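Local atomic coordinates of aminofutalosine deaminase (Helicobacter pylori, PDB entry 7LKK), a protein that deaminates aminofutalosine in the menaquinone pathway, as a metal-dependent hydrolase of the amidohydrolase family. Residues L218-L223 and T269-V274. Sequence-based numbering, arbitrary orientation. Where two conformers were deposited one is given.
With FE (Fe (III) ion), chain E; MCF ((8R)-3-(5-S-methyl-5-thio-beta-D-ribofuranosyl)-3,6,7,8-tetrahydroimidazo[4,5-d][1,3]diazepin-8-ol), chain J; EDO (1,2-ethanediol), chain H.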
# COMPACT_ATOMS: atom_id res chain seq x y z
N LEU A 218 16.44 24.24 -7.45
CA LEU A 218 17.01 23.14 -8.22
C LEU A 218 16.48 21.81 -7.69
O LEU A 218 16.10 21.69 -6.53
CB LEU A 218 18.55 23.14 -8.17
CG LEU A 218 19.24 24.18 -9.05
CD1 LEU A 218 20.67 24.43 -8.58
CD2 LEU A 218 19.22 23.75 -10.52
N SER A 219 16.47 20.81 -8.57
CA SER A 219 16.04 19.47 -8.22
C SER A 219 16.85 18.49 -9.06
O SER A 219 17.30 18.82 -10.16
CB SER A 219 14.54 19.28 -8.45
OG SER A 219 14.11 18.00 -8.02
N THR A 220 17.04 17.28 -8.52
CA THR A 220 17.81 16.27 -9.23
C THR A 220 17.48 14.90 -8.66
O THR A 220 17.14 14.76 -7.48
CB THR A 220 19.32 16.55 -9.12
OG1 THR A 220 20.04 15.60 -9.92
CG2 THR A 220 19.79 16.48 -7.68
N HIS A 221 17.56 13.89 -9.53
CA HIS A 221 17.49 12.49 -9.11
C HIS A 221 18.89 12.04 -8.71
O HIS A 221 19.85 12.26 -9.45
CB HIS A 221 16.94 11.61 -10.23
CG HIS A 221 15.59 12.02 -10.71
ND1 HIS A 221 15.40 12.79 -11.84
CD2 HIS A 221 14.35 11.76 -10.23
CE1 HIS A 221 14.11 12.99 -12.03
NE2 HIS A 221 13.45 12.37 -11.06
N PHE A 222 19.00 11.40 -7.54
CA PHE A 222 20.31 11.06 -7.00
C PHE A 222 20.30 9.64 -6.46
O PHE A 222 19.50 9.31 -5.58
CB PHE A 222 20.72 12.04 -5.89
CG PHE A 222 22.13 11.89 -5.44
CD1 PHE A 222 23.18 12.03 -6.34
CD2 PHE A 222 22.43 11.58 -4.12
CE1 PHE A 222 24.49 11.88 -5.93
CE2 PHE A 222 23.74 11.43 -3.71
CZ PHE A 222 24.77 11.58 -4.62
N LEU A 223 21.21 8.81 -6.98
CA LEU A 223 21.49 7.46 -6.48
C LEU A 223 20.20 6.68 -6.22
O LEU A 223 19.92 6.21 -5.12
CB LEU A 223 22.38 7.53 -5.23
CG LEU A 223 23.74 8.19 -5.50
CD1 LEU A 223 24.69 8.04 -4.32
CD2 LEU A 223 24.38 7.64 -6.76
N THR A 269 23.46 25.84 -2.49
CA THR A 269 22.27 26.01 -3.31
C THR A 269 21.05 25.53 -2.53
O THR A 269 21.17 24.93 -1.46
CB THR A 269 22.36 25.24 -4.64
OG1 THR A 269 22.64 23.86 -4.37
CG2 THR A 269 23.46 25.81 -5.53
N HIS A 270 19.87 25.82 -3.07
CA HIS A 270 18.61 25.25 -2.60
C HIS A 270 18.22 24.17 -3.60
O HIS A 270 17.59 24.44 -4.62
CB HIS A 270 17.54 26.34 -2.48
CG HIS A 270 16.22 25.85 -1.98
ND1 HIS A 270 15.56 26.44 -0.92
CD2 HIS A 270 15.42 24.84 -2.40
CE1 HIS A 270 14.42 25.81 -0.71
NE2 HIS A 270 14.31 24.83 -1.59
N THR A 271 18.60 22.92 -3.31
CA THR A 271 18.44 21.82 -4.25
C THR A 271 17.69 20.66 -3.61
O THR A 271 18.04 20.22 -2.51
CB THR A 271 19.80 21.33 -4.76
OG1 THR A 271 20.47 22.40 -5.44
CG2 THR A 271 19.63 20.17 -5.73
N LEU A 272 16.67 20.17 -4.31
CA LEU A 272 15.96 18.96 -3.91
C LEU A 272 16.69 17.74 -4.46
O LEU A 272 16.97 17.67 -5.67
CB LEU A 272 14.52 18.98 -4.42
CG LEU A 272 13.46 19.82 -3.69
CD1 LEU A 272 13.75 21.31 -3.80
CD2 LEU A 272 12.08 19.50 -4.25
N PHE A 273 16.99 16.79 -3.59
CA PHE A 273 17.60 15.52 -3.97
C PHE A 273 16.56 14.42 -3.81
O PHE A 273 16.07 14.18 -2.70
CB PHE A 273 18.83 15.22 -3.11
CG PHE A 273 20.06 15.97 -3.53
CD1 PHE A 273 20.25 17.28 -3.14
CD2 PHE A 273 21.02 15.36 -4.31
CE1 PHE A 273 21.37 17.98 -3.52
CE2 PHE A 273 22.16 16.05 -4.70
CZ PHE A 273 22.33 17.36 -4.30
N VAL A 274 16.20 13.78 -4.93
CA VAL A 274 15.10 12.82 -4.98
C VAL A 274 15.64 11.40 -4.93
O VAL A 274 16.68 11.10 -5.54
CB VAL A 274 14.24 13.04 -6.24
CG1 VAL A 274 13.02 12.14 -6.22
CG2 VAL A 274 13.83 14.51 -6.34
FE FE E . 11.15 11.83 -10.87
O8 MCF J . 12.02 10.08 -11.07
C8 MCF J . 11.39 9.03 -11.76
C7 MCF J . 12.28 7.80 -11.90
N6 MCF J . 13.66 8.17 -11.99
C5 MCF J . 14.06 9.19 -12.94
N4 MCF J . 13.18 9.92 -13.84
C10 MCF J . 11.72 9.87 -14.12
C9 MCF J . 10.83 9.47 -13.14
N1 MCF J . 9.61 9.53 -13.65
C2 MCF J . 9.68 9.97 -14.90
N3 MCF J . 10.97 10.19 -15.18
C1S MCF J . 11.44 10.68 -16.51
C2S MCF J . 12.54 11.77 -16.43
O2S MCF J . 11.98 13.00 -16.26
O4S MCF J . 12.00 9.73 -17.15
C4S MCF J . 13.04 10.43 -18.17
C3S MCF J . 13.20 11.66 -17.80
O3S MCF J . 12.49 12.57 -18.77
C5S MCF J . 14.37 9.69 -18.12
S5S MCF J . 15.20 9.80 -19.73
C6S MCF J . 16.97 9.44 -19.52
C1 EDO H . 20.70 28.29 -6.06
O1 EDO H . 19.69 27.44 -5.52
C2 EDO H . 20.12 29.69 -6.27
O2 EDO H . 19.21 29.66 -7.37
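Phe273 turns its edge toward one face of the Phe222 ring, a T-shaped pair with centroids 5.5 Å apart and planes at 84°, while Leu223 CG sits over the centre of the opposite face. The Phe273 ring is itself gripped twice: Thr220 CG2 lies over one face, 4.0 Å from the ring centroid, a CH-pi contact, and Phe222 CB meets the edge in plane. Phe222 reaches this position with CG anti to its backbone N (chi1 -171°), and helix 281-291 packs against both phenyl rings.

Five backbone hydrogen bonds join parallel strands 218-222 and 269-274, neighbours in the TIM-barrel-like core of this family; Leu272 N to Leu218 O is the shortest at 2.8 Å, and Phe222 N to Val274 O closes the series at 3.1 Å. Side chains alternate: Thr220 and Phe273 face the helices, His221 and Val274 the other side.

There, MCF C5 stands 3.7 Å above the centre of the His221 ring, whose NE2 binds the iron at 2.4 Å; His79 and His81 also bind it, and Asp328 belongs to the same metal site. His221 ND1 hydrogen-bonds to His194 O, which, with the NE2-iron bond, should restrain the ring's rotation. The geometry is consistent with strand pairing and a second-shell carbonyl together holding NE2 toward the metal.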